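Local coordinates for decapping and exoribonuclease protein 1 (Kluyveromyces lactis, PDB 4GPS) that removes NAD and other 5'-end caps from RNA and degrades RNA as a metal-dependent 5'-3' exoribonuclease, at residues 184-189 and 314-319. Sequence-based numbering, arbitrary orientation.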
loop_
_atom_site.group_PDB
_atom_site.type_symbol
_atom_site.label_atom_id
_atom_site.label_comp_id
_atom_site.label_asym_id
_atom_site.label_seq_id
_atom_site.Cartn_x
_atom_site.Cartn_y
_atom_site.Cartn_z
ATOM N N HIS A 184 2.657 -6.157 0.350
ATOM C CA HIS A 184 2.187 -7.418 -0.226
ATOM C C HIS A 184 0.700 -7.467 -0.463
ATOM O O HIS A 184 0.258 -8.208 -1.340
ATOM C CB HIS A 184 2.591 -8.616 0.622
ATOM C CG HIS A 184 4.059 -8.704 0.855
ATOM N ND1 HIS A 184 4.980 -8.504 -0.152
ATOM C CD2 HIS A 184 4.771 -8.899 1.989
ATOM C CE1 HIS A 184 6.198 -8.561 0.355
ATOM N NE2 HIS A 184 6.099 -8.799 1.651
ATOM N N ILE A 185 -0.079 -6.708 0.313
ATOM C CA ILE A 185 -1.505 -6.711 0.083
ATOM C C ILE A 185 -1.665 -5.925 -1.226
ATOM O O ILE A 185 -2.358 -6.347 -2.141
ATOM C CB ILE A 185 -2.303 -6.061 1.257
ATOM C CG1 ILE A 185 -2.049 -6.817 2.582
ATOM C CG2 ILE A 185 -3.771 -6.141 0.954
ATOM C CD1 ILE A 185 -2.340 -8.310 2.465
ATOM N N ILE A 186 -0.991 -4.799 -1.342
ATOM C CA ILE A 186 -1.082 -4.071 -2.579
ATOM C C ILE A 186 -0.676 -4.992 -3.770
ATOM O O ILE A 186 -1.392 -5.047 -4.782
ATOM C CB ILE A 186 -0.195 -2.795 -2.544
ATOM C CG1 ILE A 186 -0.766 -1.810 -1.537
ATOM C CG2 ILE A 186 -0.145 -2.114 -3.927
ATOM C CD1 ILE A 186 0.266 -0.833 -1.018
ATOM N N ASP A 187 0.435 -5.731 -3.653
ATOM C CA ASP A 187 0.875 -6.589 -4.761
ATOM C C ASP A 187 -0.210 -7.574 -5.186
ATOM O O ASP A 187 -0.424 -7.790 -6.374
ATOM C CB ASP A 187 2.131 -7.432 -4.430
ATOM C CG ASP A 187 3.412 -6.602 -4.281
ATOM O OD1 ASP A 187 3.598 -5.595 -5.012
ATOM O OD2 ASP A 187 4.246 -6.988 -3.417
ATOM N N ILE A 188 -0.865 -8.192 -4.211
ATOM C CA ILE A 188 -1.890 -9.157 -4.500
ATOM C C ILE A 188 -3.087 -8.514 -5.193
ATOM O O ILE A 188 -3.631 -9.098 -6.109
ATOM C CB ILE A 188 -2.364 -9.842 -3.217
ATOM C CG1 ILE A 188 -1.265 -10.765 -2.703
ATOM C CG2 ILE A 188 -3.705 -10.573 -3.477
ATOM C CD1 ILE A 188 -1.350 -11.041 -1.199
ATOM N N ILE A 189 -3.489 -7.316 -4.772
ATOM C CA ILE A 189 -4.628 -6.672 -5.396
ATOM C C ILE A 189 -4.260 -6.237 -6.823
ATOM O O ILE A 189 -5.122 -6.200 -7.709
ATOM C CB ILE A 189 -5.089 -5.437 -4.571
ATOM C CG1 ILE A 189 -5.572 -5.896 -3.202
ATOM C CG2 ILE A 189 -6.230 -4.697 -5.269
ATOM C CD1 ILE A 189 -5.547 -4.755 -2.150
ATOM N N MET A 314 -1.562 3.811 -5.938
ATOM C CA MET A 314 -1.619 4.929 -4.999
ATOM C C MET A 314 -2.987 4.873 -4.279
ATOM O O MET A 314 -3.088 4.965 -3.048
ATOM C CB MET A 314 -1.514 6.213 -5.821
ATOM C CG MET A 314 -0.856 7.363 -5.208
ATOM S SD MET A 314 -0.544 8.665 -6.452
ATOM C CE MET A 314 1.045 8.084 -7.166
ATOM N N TRP A 315 -4.041 4.755 -5.076
ATOM C CA TRP A 315 -5.370 4.660 -4.542
ATOM C C TRP A 315 -5.463 3.443 -3.605
ATOM O O TRP A 315 -5.960 3.578 -2.491
ATOM C CB TRP A 315 -6.376 4.509 -5.687
ATOM C CG TRP A 315 -7.785 4.246 -5.216
ATOM C CD1 TRP A 315 -8.682 5.171 -4.724
ATOM C CD2 TRP A 315 -8.425 2.976 -5.113
ATOM N NE1 TRP A 315 -9.826 4.548 -4.319
ATOM C CE2 TRP A 315 -9.703 3.199 -4.543
ATOM C CE3 TRP A 315 -8.043 1.661 -5.439
ATOM C CZ2 TRP A 315 -10.609 2.153 -4.297
ATOM C CZ3 TRP A 315 -8.947 0.618 -5.188
ATOM C CH2 TRP A 315 -10.213 0.876 -4.622
ATOM N N ILE A 316 -5.004 2.261 -4.040
ATOM C CA ILE A 316 -5.094 1.075 -3.176
ATOM C C ILE A 316 -4.303 1.317 -1.908
ATOM O O ILE A 316 -4.736 0.950 -0.822
ATOM C CB ILE A 316 -4.503 -0.159 -3.818
ATOM C CG1 ILE A 316 -5.274 -0.487 -5.097
ATOM C CG2 ILE A 316 -4.536 -1.328 -2.821
ATOM C CD1 ILE A 316 -4.540 -1.449 -5.985
ATOM N N GLN A 317 -3.148 1.956 -2.060
ATOM C CA GLN A 317 -2.275 2.241 -0.929
ATOM C C GLN A 317 -2.933 3.072 0.176
ATOM O O GLN A 317 -2.884 2.699 1.346
ATOM C CB GLN A 317 -0.999 2.910 -1.424
ATOM C CG GLN A 317 -0.129 3.461 -0.357
ATOM C CD GLN A 317 0.976 4.358 -0.913
ATOM O OE1 GLN A 317 1.646 5.063 -0.162
ATOM N NE2 GLN A 317 1.170 4.328 -2.222
ATOM N N THR A 318 -3.570 4.178 -0.166
ATOM C CA THR A 318 -4.186 4.969 0.880
ATOM C C THR A 318 -5.535 4.413 1.275
ATOM O O THR A 318 -5.927 4.488 2.449
ATOM C CB THR A 318 -4.314 6.449 0.500
ATOM O OG1 THR A 318 -4.913 6.573 -0.780
ATOM C CG2 THR A 318 -2.925 7.106 0.483
ATOM N N ASN A 319 -6.228 3.796 0.321
ATOM C CA ASN A 319 -7.530 3.239 0.643
ATOM C C ASN A 319 -7.486 2.114 1.672
ATOM O O ASN A 319 -8.484 1.847 2.321
ATOM C CB ASN A 319 -8.246 2.746 -0.603
ATOM C CG ASN A 319 -9.722 2.602 -0.376
ATOM O OD1 ASN A 319 -10.234 1.513 -0.258
ATOM N ND2 ASN A 319 -10.410 3.724 -0.277
#
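Ile186, Ile189 and Ile316 share one helical rotamer, with CG1 opposite the carbonyl carbon (chi1 near -64°) and CG2 opposite the backbone N; Ile189 and Ile316 meet each other with both branches, whereas Ile186 uses its CG1-CD1 arm. For Ile189 and Ile316 the result is a reciprocal fit: the two side chains lie head to tail alongside each other, Ile189 CD1 resting on Ile316 CG2 at 3.6 Å while Ile189 CG2 lies 3.7 Å from Ile316 CD1. Each long branch thus ends against the short branch of its partner, a double contact that the forked shape of isoleucine makes possible.

Ile186 comes in more obliquely from the neighbouring turn. Its CG1 stands 4.0 Å from Ile316 CG2, so the CG2 methyl of Ile316 touches both Ile186 and Ile189, and Ile186 CD1 passes on to Gln317, 4.0 Å from CB. The glutamine therefore offers its aliphatic root to the apolar seam. Beyond that, its chain runs extended, carrying the amide to the polar side, near Glu293 and Lys295.

The axes of the two short segments approach to 9.9 Å and run 135° apart, nearer antiparallel than parallel. Apolar contact surfaces, the CB of Gln317 included, suit this buried junction, since the branched aliphatic groups have no polar atoms to satisfy. Phe377 of helix 370-393 adds to the packing around Ile189, and Asp187 is tied by a salt bridge to Arg313 of helix 305-319.

The contact lies near the centre of the PD-(D/E)XK nuclease-like core of the DXO/Dom3Z family, at the edge of its active site. Glu293 binds the divalent metal, Gln317 and Lys295 probably bind substrate, as in relatives, and a citrate, probably from the crystallisation liquor, sits close to Ile186, consistent with a pocket beside this helix-helix junction.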